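Local coordinates for protein dipicolinate synthase subunit A (Bacillus halodurans, PDB 3D4O) that probably takes part, as one subunit of an NAD(P)-dependent oxidoreductase, in making dipicolinate, the calcium-binding acid of bacterial spores, at residues D14-E19 / R279-V284; V8-G13 / E19-L24; I131-P136 / K275-I280; D60-P65 / E92-H97. All coordinates share one frame; numbering follows the deposited sequence.

Contact 1: residues D14-E19 / R279-V284; sequences DARQLE and RILADV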
loop_
_atom_site.group_PDB
_atom_site.type_symbol
_atom_site.label_atom_id
_atom_site.label_comp_id
_atom_site.label_asym_id
_atom_site.label_seq_id
_atom_site.Cartn_x
_atom_site.Cartn_y
_atom_site.Cartn_z
ATOM N N ASP C 14 14.083 12.181 10.512
ATOM C CA ASP C 14 13.632 10.812 10.472
ATOM C C ASP C 14 14.709 9.900 9.935
ATOM O O ASP C 14 15.900 10.207 10.054
ATOM C CB ASP C 14 12.288 10.663 9.753
ATOM C CG ASP C 14 12.334 11.023 8.282
ATOM O OD1 ASP C 14 13.386 10.889 7.644
ATOM O OD2 ASP C 14 11.280 11.371 7.739
ATOM N N ALA C 15 14.295 8.781 9.373
ATOM C CA ALA C 15 15.287 7.773 8.936
ATOM C C ALA C 15 16.135 8.281 7.798
ATOM O O ALA C 15 17.275 7.861 7.630
ATOM C CB ALA C 15 14.639 6.404 8.608
ATOM N N ARG C 16 15.585 9.213 7.046
ATOM C CA ARG C 16 16.336 9.862 5.982
ATOM C C ARG C 16 17.621 10.447 6.504
ATOM O O ARG C 16 18.659 10.390 5.854
ATOM C CB ARG C 16 15.577 11.063 5.376
ATOM C CG ARG C 16 14.542 10.618 4.468
ATOM C CD ARG C 16 13.729 11.758 3.983
ATOM N NE ARG C 16 12.738 12.137 4.967
ATOM C CZ ARG C 16 11.609 12.752 4.650
ATOM N NH1 ARG C 16 11.382 13.054 3.417
ATOM N NH2 ARG C 16 10.729 13.085 5.560
ATOM N N GLN C 17 17.518 11.044 7.665
ATOM C CA GLN C 17 18.666 11.752 8.257
ATOM C C GLN C 17 19.849 10.838 8.541
ATOM O O GLN C 17 21.001 11.282 8.548
ATOM C CB GLN C 17 18.293 12.554 9.491
ATOM C CG GLN C 17 17.920 13.972 9.163
ATOM C CD GLN C 17 16.666 14.106 8.355
ATOM O OE1 GLN C 17 15.705 13.345 8.524
ATOM N NE2 GLN C 17 16.653 15.101 7.477
ATOM N N LEU C 18 19.545 9.559 8.727
ATOM C CA LEU C 18 20.577 8.569 9.027
ATOM C C LEU C 18 21.557 8.474 7.845
ATOM O O LEU C 18 22.750 8.247 8.040
ATOM C CB LEU C 18 19.991 7.177 9.343
ATOM C CG LEU C 18 19.115 7.059 10.598
ATOM C CD1 LEU C 18 18.515 5.663 10.698
ATOM C CD2 LEU C 18 19.898 7.399 11.836
ATOM N N GLU C 19 21.038 8.688 6.636
ATOM C CA GLU C 19 21.869 8.606 5.414
ATOM C C GLU C 19 22.753 9.836 5.320
ATOM O O GLU C 19 23.896 9.799 4.876
ATOM C CB GLU C 19 21.000 8.524 4.149
ATOM C CG GLU C 19 20.153 7.302 4.049
ATOM C CD GLU C 19 20.939 6.028 4.180
ATOM O OE1 GLU C 19 22.091 5.946 3.670
ATOM O OE2 GLU C 19 20.371 5.097 4.783
ATOM N N ARG C 279 19.708 9.461 0.802
ATOM C CA ARG C 279 20.961 9.450 0.022
ATOM C C ARG C 279 20.912 10.559 -0.992
ATOM O O ARG C 279 21.919 11.193 -1.291
ATOM C CB ARG C 279 21.219 8.090 -0.649
ATOM C CG ARG C 279 21.717 7.080 0.349
ATOM C CD ARG C 279 22.058 5.728 -0.259
ATOM N NE ARG C 279 22.703 4.874 0.730
ATOM C CZ ARG C 279 23.036 3.604 0.523
ATOM N NH1 ARG C 279 22.774 3.034 -0.641
ATOM N NH2 ARG C 279 23.617 2.900 1.487
ATOM N N ILE C 280 19.719 10.833 -1.473
ATOM C CA ILE C 280 19.566 11.925 -2.417
ATOM C C ILE C 280 19.922 13.235 -1.731
ATOM O O ILE C 280 20.668 14.032 -2.266
ATOM C CB ILE C 280 18.191 11.975 -3.013
ATOM C CG1 ILE C 280 18.084 10.866 -4.083
ATOM C CG2 ILE C 280 17.940 13.354 -3.633
ATOM C CD1 ILE C 280 16.680 10.708 -4.602
ATOM N N LEU C 281 19.444 13.400 -0.502
ATOM C CA LEU C 281 19.701 14.635 0.253
ATOM C C LEU C 281 21.149 14.751 0.637
ATOM O O LEU C 281 21.753 15.843 0.569
ATOM C CB LEU C 281 18.859 14.684 1.518
ATOM C CG LEU C 281 17.356 14.697 1.233
ATOM C CD1 LEU C 281 16.596 14.621 2.553
ATOM C CD2 LEU C 281 17.000 15.964 0.402
ATOM N N ALA C 282 21.701 13.607 1.027
ATOM C CA ALA C 282 23.095 13.537 1.487
ATOM C C ALA C 282 24.007 13.987 0.378
ATOM O O ALA C 282 24.907 14.786 0.575
ATOM C CB ALA C 282 23.477 12.110 1.965
ATOM N N ASP C 283 23.740 13.458 -0.796
ATOM C CA ASP C 283 24.541 13.776 -1.983
ATOM C C ASP C 283 24.549 15.273 -2.282
ATOM O O ASP C 283 25.587 15.846 -2.602
ATOM C CB ASP C 283 24.005 13.064 -3.219
ATOM C CG ASP C 283 24.344 11.586 -3.246
ATOM O OD1 ASP C 283 25.299 11.170 -2.562
ATOM O OD2 ASP C 283 23.656 10.853 -3.987
ATOM N N VAL C 284 23.383 15.891 -2.205
ATOM C CA VAL C 284 23.279 17.314 -2.548
ATOM C C VAL C 284 23.923 18.151 -1.449
ATOM O O VAL C 284 24.618 19.168 -1.714
ATOM C CB VAL C 284 21.818 17.762 -2.870
ATOM C CG1 VAL C 284 20.918 17.702 -1.654
ATOM C CG2 VAL C 284 21.847 19.183 -3.419
#
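Glu19 and Arg279 carry the polar part of a helix-helix packing in which helix 274-289, near the end of the chain, lies against helix 15-26, the first helix of the N-terminal Rossmann-like domain. The two local axes approach to 8.3 Å and cross at -42°, and Glu19 and Arg279 face each other with their CA atoms 5.5 Å apart. The glutamate can be followed outward along the other helix. Its CB rests on the backbone, 3.7 Å from Arg279 N. The next atom, CG, lies 4.0 Å from Arg279 CG, so the two aliphatic stems touch before their charges meet. A bend at chi2 (-54°) then turns the carboxylate back toward the arginine, whose chain is extended from CG to NE, and Glu19 OE1 takes the NE hydrogen at 3.2 Å in a salt bridge. The donor comes from above the carboxylate, 55° out of its plane, rather than along it. An alanine here has no carboxylate for Arg279 NE, and the exposed guanidinium would probably be left to turn more freely. Toward the start of helix 15-26 the packing is apolar: Arg16 CD lies 4.3 Å from Leu281 CD1. Arg16 itself is held by its own helix start, where it grips the N-cap Asp14 side-on, and Asp14 forms a capping box with Gln17. On the backbone of the glutamate, Ala282 CB closes against Glu19 O at 3.7 Å.

Contact 2: residues V8-G13 / E19-L24; sequences VVIIGG and EIIRKL
Leu24 N gives its hydrogen to Ile20 O at 3.1 Å, a helical bond that fixes the spacing of two residues turned toward strand 7-11. Strand and helix belong to the opening beta-alpha-beta unit of a Rossmann-like domain, in which helix 15-26 leads on to strand 30-34. The helix runs back along the strand, the two directions being 162° apart, with 10.7 Å between the short axes. That gap is filled by branched aliphatic side chains, and Ile10 is the centre of the layer. Its chi2 of -169° extends CD1 away from CA, toward the helix, and the terminal methyl drops among three helix residues. CD1 meets Ile21 CG1 at 3.9 Å and Ile20 CG2, more loosely, at 4.4 Å. The third partner is Leu24, whose CD2 methyl comes within 4.0 Å of Ile10 CD1. All five residues that touch, Val8 included, are buried, and Ile31 and Leu33 of strand 30-34 extend the apolar layer beside Ile10. After the strand, Gly12 turns the chain toward the helix with a positive phi of 59°. At the other end of the packing, farther from the glycine turn, Val8 crosses the same leucine at about a right angle, and the shared Leu24 CD2 methyl lies 4.1 Å from Val8 CG2.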
loop_
_atom_site.group_PDB
_atom_site.type_symbol
_atom_site.label_atom_id
_atom_site.label_comp_id
_atom_site.label_asym_id
_atom_site.label_seq_id
_atom_site.Cartn_x
_atom_site.Cartn_y
_atom_site.Cartn_z
ATOM N N VAL C 8 28.868 21.109 11.357
ATOM C CA VAL C 8 27.429 21.165 11.128
ATOM C C VAL C 8 26.634 20.589 12.303
ATOM O O VAL C 8 27.046 19.654 12.983
ATOM C CB VAL C 8 26.981 20.463 9.781
ATOM C CG1 VAL C 8 27.992 20.718 8.661
ATOM C CG2 VAL C 8 26.793 18.974 9.954
ATOM N N VAL C 9 25.496 21.221 12.549
ATOM C CA VAL C 9 24.567 20.738 13.549
ATOM C C VAL C 9 23.376 20.186 12.786
ATOM O O VAL C 9 22.814 20.832 11.900
ATOM C CB VAL C 9 24.143 21.808 14.588
ATOM C CG1 VAL C 9 23.434 22.971 13.943
ATOM C CG2 VAL C 9 23.245 21.182 15.660
ATOM N N ILE C 10 23.079 18.943 13.126
ATOM C CA ILE C 10 21.977 18.185 12.590
ATOM C C ILE C 10 20.983 18.042 13.712
ATOM O O ILE C 10 21.249 17.416 14.726
ATOM C CB ILE C 10 22.433 16.794 12.085
ATOM C CG1 ILE C 10 23.475 16.929 10.964
ATOM C CG2 ILE C 10 21.258 15.978 11.563
ATOM C CD1 ILE C 10 23.783 15.608 10.213
ATOM N N ILE C 11 19.818 18.626 13.489
ATOM C CA ILE C 11 18.761 18.714 14.493
ATOM C C ILE C 11 17.526 18.014 14.005
ATOM O O ILE C 11 16.895 18.435 13.040
ATOM C CB ILE C 11 18.427 20.184 14.785
ATOM C CG1 ILE C 11 19.717 20.952 15.119
ATOM C CG2 ILE C 11 17.443 20.310 15.960
ATOM C CD1 ILE C 11 19.499 22.424 15.417
ATOM N N GLY C 12 17.208 16.930 14.685
ATOM C CA GLY C 12 16.058 16.097 14.356
ATOM C C GLY C 12 16.007 15.484 12.975
ATOM O O GLY C 12 16.944 15.525 12.165
ATOM N N GLY C 13 14.844 14.909 12.745
ATOM C CA GLY C 13 14.491 14.302 11.467
ATOM C C GLY C 13 13.917 12.924 11.595
ATOM O O GLY C 13 13.347 12.534 12.617
ATOM N N GLU C 19 21.038 8.688 6.636
ATOM C CA GLU C 19 21.869 8.606 5.414
ATOM C C GLU C 19 22.753 9.836 5.320
ATOM O O GLU C 19 23.896 9.799 4.876
ATOM C CB GLU C 19 21.000 8.524 4.149
ATOM C CG GLU C 19 20.153 7.302 4.049
ATOM C CD GLU C 19 20.939 6.028 4.180
ATOM O OE1 GLU C 19 22.091 5.946 3.670
ATOM O OE2 GLU C 19 20.371 5.097 4.783
ATOM N N ILE C 20 22.185 10.934 5.763
ATOM C CA ILE C 20 22.883 12.226 5.762
ATOM C C ILE C 20 23.982 12.180 6.813
ATOM O O ILE C 20 25.119 12.543 6.547
ATOM C CB ILE C 20 21.920 13.428 6.047
ATOM C CG1 ILE C 20 20.798 13.481 4.993
ATOM C CG2 ILE C 20 22.706 14.764 6.064
ATOM C CD1 ILE C 20 19.720 14.516 5.281
ATOM N N ILE C 21 23.645 11.672 7.993
ATOM C CA ILE C 21 24.622 11.618 9.100
ATOM C C ILE C 21 25.830 10.774 8.670
ATOM O O ILE C 21 26.991 11.136 8.897
ATOM C CB ILE C 21 24.037 11.018 10.397
ATOM C CG1 ILE C 21 22.943 11.917 10.981
ATOM C CG2 ILE C 21 25.131 10.870 11.470
ATOM C CD1 ILE C 21 22.136 11.235 12.092
ATOM N N ARG C 22 25.525 9.680 7.996
ATOM C CA ARG C 22 26.558 8.726 7.581
ATOM C C ARG C 22 27.523 9.302 6.558
ATOM O O ARG C 22 28.736 9.177 6.687
ATOM C CB ARG C 22 25.939 7.436 7.018
ATOM N N LYS C 23 26.968 9.944 5.545
ATOM C CA LYS C 23 27.779 10.467 4.466
ATOM C C LYS C 23 28.653 11.601 4.951
ATOM O O LYS C 23 29.845 11.642 4.657
ATOM C CB LYS C 23 26.930 10.906 3.268
ATOM C CG LYS C 23 27.825 11.150 2.048
ATOM C CD LYS C 23 27.087 11.083 0.722
ATOM C CE LYS C 23 28.113 11.014 -0.433
ATOM N NZ LYS C 23 27.536 11.134 -1.817
ATOM N N LEU C 24 28.055 12.513 5.700
ATOM C CA LEU C 24 28.807 13.660 6.226
ATOM C C LEU C 24 29.975 13.179 7.086
ATOM O O LEU C 24 31.065 13.742 7.077
ATOM C CB LEU C 24 27.904 14.637 7.002
ATOM C CG LEU C 24 27.231 15.757 6.180
ATOM C CD1 LEU C 24 26.846 15.334 4.759
ATOM C CD2 LEU C 24 26.018 16.314 6.946
#

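Contact 3: residues I131-P136 / K275-I280; sequences IYNSIP and KTAGRI
Two helices that run between the halves of the molecule meet here, Tyr132 and Asn133 of helix 127-148 lying against Ile280 and Ala277 of helix 274-289. The contact is small and has no polar bond across it. Ile280 sends its CD1 methyl to the root of the tyrosine, reaching Tyr132 CB at 3.7 Å and, less closely, the first ring carbon. Its chi2 of 172° stretches the isoleucine far enough to get there. The two side chains cross at about a right angle; the methyl approaches the ring obliquely while the phenol continues outward. Asn133, the next residue, lies beside Ala277, about one turn before Ile280 on helix 274-289: CG is anti to the backbone N (chi1 -174°), which brings OD1 to 4.4 Å from Ala277 CB. Pro269 touches both Asn133 and Ala277 and fills in this end.

Helix 127-148 is kinked at Pro136, whose nitrogen makes no bond to the turn before. In that preceding turn, Ile131 O accepts two bonds from Ser134, from its N at 3.1 Å and from OG at 2.6 Å, the hydroxyl lying in the carbonyl plane on a lone pair. On another side, Thr276 OG1 bonds to Thr152 N of the second subunit. A pair of helices linking two Rossmann-like domains in this way is consistent with the domain connection of alanine dehydrogenase and its relatives.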
loop_
_atom_site.group_PDB
_atom_site.type_symbol
_atom_site.label_atom_id
_atom_site.label_comp_id
_atom_site.label_asym_id
_atom_site.label_seq_id
_atom_site.Cartn_x
_atom_site.Cartn_y
_atom_site.Cartn_z
ATOM N N ILE C 131 11.382 16.561 -7.703
ATOM C CA ILE C 131 10.963 15.504 -8.640
ATOM C C ILE C 131 11.430 14.122 -8.169
ATOM O O ILE C 131 10.650 13.169 -8.140
ATOM C CB ILE C 131 11.373 15.803 -10.080
ATOM C CG1 ILE C 131 10.480 16.904 -10.643
ATOM C CG2 ILE C 131 11.232 14.545 -10.966
ATOM C CD1 ILE C 131 10.976 17.530 -11.964
ATOM N N TYR C 132 12.687 14.014 -7.750
ATOM C CA TYR C 132 13.176 12.722 -7.255
ATOM C C TYR C 132 12.350 12.278 -6.057
ATOM O O TYR C 132 12.025 11.101 -5.876
ATOM C CB TYR C 132 14.677 12.740 -6.879
ATOM C CG TYR C 132 15.558 12.748 -8.086
ATOM C CD1 TYR C 132 15.529 11.701 -8.994
ATOM C CD2 TYR C 132 16.417 13.792 -8.330
ATOM C CE1 TYR C 132 16.335 11.716 -10.115
ATOM C CE2 TYR C 132 17.213 13.812 -9.437
ATOM C CZ TYR C 132 17.163 12.793 -10.328
ATOM O OH TYR C 132 17.982 12.857 -11.424
ATOM N N ASN C 133 11.967 13.250 -5.251
ATOM C CA ASN C 133 11.282 12.959 -3.977
ATOM C C ASN C 133 9.811 12.586 -4.195
ATOM O O ASN C 133 9.176 11.972 -3.325
ATOM C CB ASN C 133 11.453 14.165 -3.036
ATOM C CG ASN C 133 10.908 13.922 -1.653
ATOM O OD1 ASN C 133 11.444 13.109 -0.882
ATOM N ND2 ASN C 133 9.853 14.650 -1.309
ATOM N N SER C 134 9.287 12.964 -5.363
ATOM C CA SER C 134 7.903 12.651 -5.759
ATOM C C SER C 134 7.743 11.155 -5.969
ATOM O O SER C 134 6.630 10.635 -5.891
ATOM C CB SER C 134 7.434 13.346 -7.047
ATOM O OG SER C 134 8.062 12.839 -8.223
ATOM N N ILE C 135 8.855 10.465 -6.224
ATOM C CA ILE C 135 8.809 9.009 -6.495
ATOM C C ILE C 135 8.433 8.226 -5.213
ATOM O O ILE C 135 7.417 7.529 -5.171
ATOM C CB ILE C 135 10.085 8.489 -7.150
ATOM C CG1 ILE C 135 10.252 9.172 -8.514
ATOM C CG2 ILE C 135 10.011 6.977 -7.350
ATOM C CD1 ILE C 135 11.560 8.876 -9.202
ATOM N N PRO C 136 9.230 8.349 -4.149
ATOM C CA PRO C 136 8.753 7.662 -2.967
ATOM C C PRO C 136 7.438 8.229 -2.411
ATOM O O PRO C 136 6.685 7.512 -1.755
ATOM C CB PRO C 136 9.896 7.850 -1.948
ATOM C CG PRO C 136 10.650 9.117 -2.450
ATOM C CD PRO C 136 10.546 8.968 -3.964
ATOM N N LYS C 275 16.075 5.350 2.852
ATOM C CA LYS C 275 17.444 5.158 2.381
ATOM C C LYS C 275 17.600 5.906 1.058
ATOM O O LYS C 275 18.516 6.720 0.892
ATOM C CB LYS C 275 17.806 3.685 2.226
ATOM C CG LYS C 275 19.230 3.470 1.723
ATOM C CD LYS C 275 19.705 2.031 1.758
ATOM C CE LYS C 275 20.271 1.680 3.150
ATOM N NZ LYS C 275 20.973 0.331 3.193
ATOM N N THR C 276 16.659 5.636 0.136
ATOM C CA THR C 276 16.683 6.269 -1.188
ATOM C C THR C 276 16.603 7.794 -1.004
ATOM O O THR C 276 17.414 8.524 -1.517
ATOM C CB THR C 276 15.508 5.805 -2.122
ATOM O OG1 THR C 276 15.516 4.373 -2.267
ATOM C CG2 THR C 276 15.662 6.410 -3.510
ATOM N N ALA C 277 15.626 8.241 -0.229
ATOM C CA ALA C 277 15.381 9.675 -0.066
ATOM C C ALA C 277 16.528 10.362 0.660
ATOM O O ALA C 277 16.936 11.468 0.325
ATOM C CB ALA C 277 14.062 9.904 0.658
ATOM N N GLY C 278 17.056 9.693 1.669
ATOM C CA GLY C 278 18.133 10.272 2.438
ATOM C C GLY C 278 19.430 10.431 1.660
ATOM O O GLY C 278 20.181 11.378 1.863
ATOM N N ARG C 279 19.708 9.461 0.802
ATOM C CA ARG C 279 20.961 9.450 0.022
ATOM C C ARG C 279 20.912 10.559 -0.992
ATOM O O ARG C 279 21.919 11.193 -1.291
ATOM C CB ARG C 279 21.219 8.090 -0.649
ATOM C CG ARG C 279 21.717 7.080 0.349
ATOM C CD ARG C 279 22.058 5.728 -0.259
ATOM N NE ARG C 279 22.703 4.874 0.730
ATOM C CZ ARG C 279 23.036 3.604 0.523
ATOM N NH1 ARG C 279 22.774 3.034 -0.641
ATOM N NH2 ARG C 279 23.617 2.900 1.487
ATOM N N ILE C 280 19.719 10.833 -1.473
ATOM C CA ILE C 280 19.566 11.925 -2.417
ATOM C C ILE C 280 19.922 13.235 -1.731
ATOM O O ILE C 280 20.668 14.032 -2.266
ATOM C CB ILE C 280 18.191 11.975 -3.013
ATOM C CG1 ILE C 280 18.084 10.866 -4.083
ATOM C CG2 ILE C 280 17.940 13.354 -3.633
ATOM C CD1 ILE C 280 16.680 10.708 -4.602
#

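Contact 4: residues D60-P65 / E92-H97; sequences DAILLP and EKTPNH. With EDO (1,2-ethanediol), chain M.
Asp60 and His97 meet at the start of strand 61-63, where the carboxylate oxygen OD1 approaches the edge of the imidazole near its plane. As modelled, the nearest ring atom is a carbon, with Asp60 OD1 3.0 Å from His97 CE1, and the carboxylate and ring planes are 35° apart. The histidine reaches this point because chi1 of 59° sets CG between its own backbone N and carbonyl carbon. The second touch is apolar: Ile62 CD1 lies 4.0 Å from Thr94 CG2, two methyls whose side chains cross at roughly a right angle.

Both ends of this shell are positioned by polar bonds from outside. Asp60 OD2 accepts from His7 N, which ties the carboxylate to the neighbouring strand 7-11. Thr94 turns its methyl to Ile62 while OG1 bonds to Ile91 O and to Arg118 NE, which ties the loop to the end of helix 88-92 and to Arg118. At the other end of the strand, Leu64 O is gripped by both hydroxyls of a bound 1,2-ethanediol, its O1 and O2 each 2.7 Å from that carbonyl oxygen. The diol probably came from the crystallisation liquor. Strand 61-63 runs between strands 7-11 and 99-102, bonded to both through its backbone, and this place as the fourth strand of a parallel sheet ordered 3-2-1-4-5-6 is the hallmark of a Rossmann fold.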
loop_
_atom_site.group_PDB
_atom_site.type_symbol
_atom_site.label_atom_id
_atom_site.label_comp_id
_atom_site.label_asym_id
_atom_site.label_seq_id
_atom_site.Cartn_x
_atom_site.Cartn_y
_atom_site.Cartn_z
ATOM N N ASP C 60 29.038 25.944 11.011
ATOM C CA ASP C 60 29.019 26.454 9.632
ATOM C C ASP C 60 27.659 26.205 9.000
ATOM O O ASP C 60 27.305 26.793 7.968
ATOM C CB ASP C 60 30.077 25.783 8.741
ATOM C CG ASP C 60 31.497 25.888 9.301
ATOM O OD1 ASP C 60 32.233 26.820 8.932
ATOM O OD2 ASP C 60 31.889 25.018 10.094
ATOM N N ALA C 61 26.899 25.307 9.612
ATOM C CA ALA C 61 25.601 24.951 9.047
ATOM C C ALA C 61 24.673 24.185 9.960
ATOM O O ALA C 61 25.070 23.312 10.727
ATOM C CB ALA C 61 25.788 24.182 7.750
ATOM N N ILE C 62 23.405 24.541 9.810
ATOM C CA ILE C 62 22.321 23.934 10.555
ATOM C C ILE C 62 21.416 23.167 9.621
ATOM O O ILE C 62 20.851 23.727 8.703
ATOM C CB ILE C 62 21.521 25.004 11.300
ATOM C CG1 ILE C 62 22.466 25.778 12.231
ATOM C CG2 ILE C 62 20.326 24.371 12.039
ATOM C CD1 ILE C 62 21.773 26.789 13.114
ATOM N N LEU C 63 21.300 21.871 9.876
ATOM C CA LEU C 63 20.477 20.978 9.067
ATOM C C LEU C 63 19.244 20.571 9.814
ATOM O O LEU C 63 19.286 19.849 10.819
ATOM C CB LEU C 63 21.257 19.725 8.616
ATOM C CG LEU C 63 22.222 19.770 7.414
ATOM C CD1 LEU C 63 23.076 21.016 7.361
ATOM C CD2 LEU C 63 23.117 18.518 7.385
ATOM N N LEU C 64 18.134 21.060 9.285
ATOM C CA LEU C 64 16.828 20.747 9.823
ATOM C C LEU C 64 16.169 19.661 8.997
ATOM O O LEU C 64 16.566 19.402 7.854
ATOM C CB LEU C 64 15.940 21.991 9.830
ATOM C CG LEU C 64 16.431 23.206 10.606
ATOM C CD1 LEU C 64 15.406 24.295 10.586
ATOM C CD2 LEU C 64 16.754 22.786 12.043
ATOM N N PRO C 65 15.150 19.006 9.564
ATOM C CA PRO C 65 14.453 18.015 8.783
ATOM C C PRO C 65 13.803 18.624 7.564
ATOM O O PRO C 65 13.756 19.841 7.416
ATOM C CB PRO C 65 13.342 17.525 9.735
ATOM C CG PRO C 65 13.764 17.931 11.072
ATOM C CD PRO C 65 14.582 19.146 10.910
ATOM N N GLU C 92 21.542 33.517 16.115
ATOM C CA GLU C 92 22.345 34.761 16.084
ATOM C C GLU C 92 23.732 34.520 16.655
ATOM O O GLU C 92 24.643 35.355 16.509
ATOM C CB GLU C 92 21.689 35.879 16.904
ATOM C CG GLU C 92 22.077 35.839 18.386
ATOM C CD GLU C 92 21.188 36.652 19.248
ATOM O OE1 GLU C 92 20.361 37.409 18.696
ATOM O OE2 GLU C 92 21.318 36.507 20.480
ATOM N N LYS C 93 23.859 33.408 17.375
ATOM C CA LYS C 93 25.144 33.015 17.950
ATOM C C LYS C 93 26.003 32.392 16.875
ATOM O O LYS C 93 27.202 32.253 17.052
ATOM C CB LYS C 93 25.039 32.046 19.134
ATOM C CG LYS C 93 25.059 32.701 20.524
ATOM C CD LYS C 93 23.689 32.878 21.140
ATOM C CE LYS C 93 23.075 31.522 21.515
ATOM N NZ LYS C 93 21.687 31.596 22.069
ATOM N N THR C 94 25.392 32.030 15.747
ATOM C CA THR C 94 26.144 31.378 14.663
ATOM C C THR C 94 27.033 32.388 13.934
ATOM O O THR C 94 26.850 33.598 14.077
ATOM C CB THR C 94 25.228 30.625 13.663
ATOM O OG1 THR C 94 24.409 31.551 12.943
ATOM C CG2 THR C 94 24.342 29.592 14.388
ATOM N N PRO C 95 28.047 31.901 13.207
ATOM C CA PRO C 95 28.856 32.819 12.429
ATOM C C PRO C 95 28.057 33.358 11.274
ATOM O O PRO C 95 27.054 32.769 10.860
ATOM C CB PRO C 95 30.010 31.951 11.917
ATOM C CG PRO C 95 29.972 30.700 12.712
ATOM C CD PRO C 95 28.565 30.527 13.150
ATOM N N ASN C 96 28.510 34.493 10.776
ATOM C CA ASN C 96 27.831 35.201 9.685
ATOM C C ASN C 96 27.531 34.306 8.502
ATOM O O ASN C 96 26.470 34.392 7.892
ATOM C CB ASN C 96 28.676 36.405 9.221
ATOM N N HIS C 97 28.486 33.445 8.199
ATOM C CA HIS C 97 28.415 32.554 7.016
ATOM C C HIS C 97 27.558 31.320 7.219
ATOM O O HIS C 97 27.290 30.595 6.274
ATOM C CB HIS C 97 29.810 32.114 6.555
ATOM C CG HIS C 97 30.573 31.384 7.603
ATOM N ND1 HIS C 97 30.447 30.028 7.806
ATOM C CD2 HIS C 97 31.440 31.829 8.536
ATOM C CE1 HIS C 97 31.222 29.668 8.814
ATOM N NE2 HIS C 97 31.830 30.744 9.278
HETATM C C1 EDO M . 17.522 17.934 4.704
HETATM O O1 EDO M . 16.437 17.930 5.644
HETATM C C2 EDO M . 18.400 19.186 4.852
HETATM O O2 EDO M . 18.748 19.352 6.233
#

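How the contacts relate
Helix 15-26 serves both contact 1 and contact 2, whose centres lie about 8 Å apart: it packs on strand 7-11 and on helix 274-289, and Ile20 and Leu24 reach both. Helix 274-289 continues into contact 3, its centre about 9 Å from that of contact 1; Glu19 CG of contact 1 lies 3.6 Å from Lys275 O of contact 3. Helix 274-289 thus touches both helix 15-26 and helix 127-148. Contacts 2 and 4 meet in the sheet, where Val9 O and Leu63 N are 2.7 Å apart in a probable hydrogen bond. Contacts 3 and 4 do not touch. The ethanediol of contact 4 also lies about 4 Å from the side chains of Leu281 and Ile20.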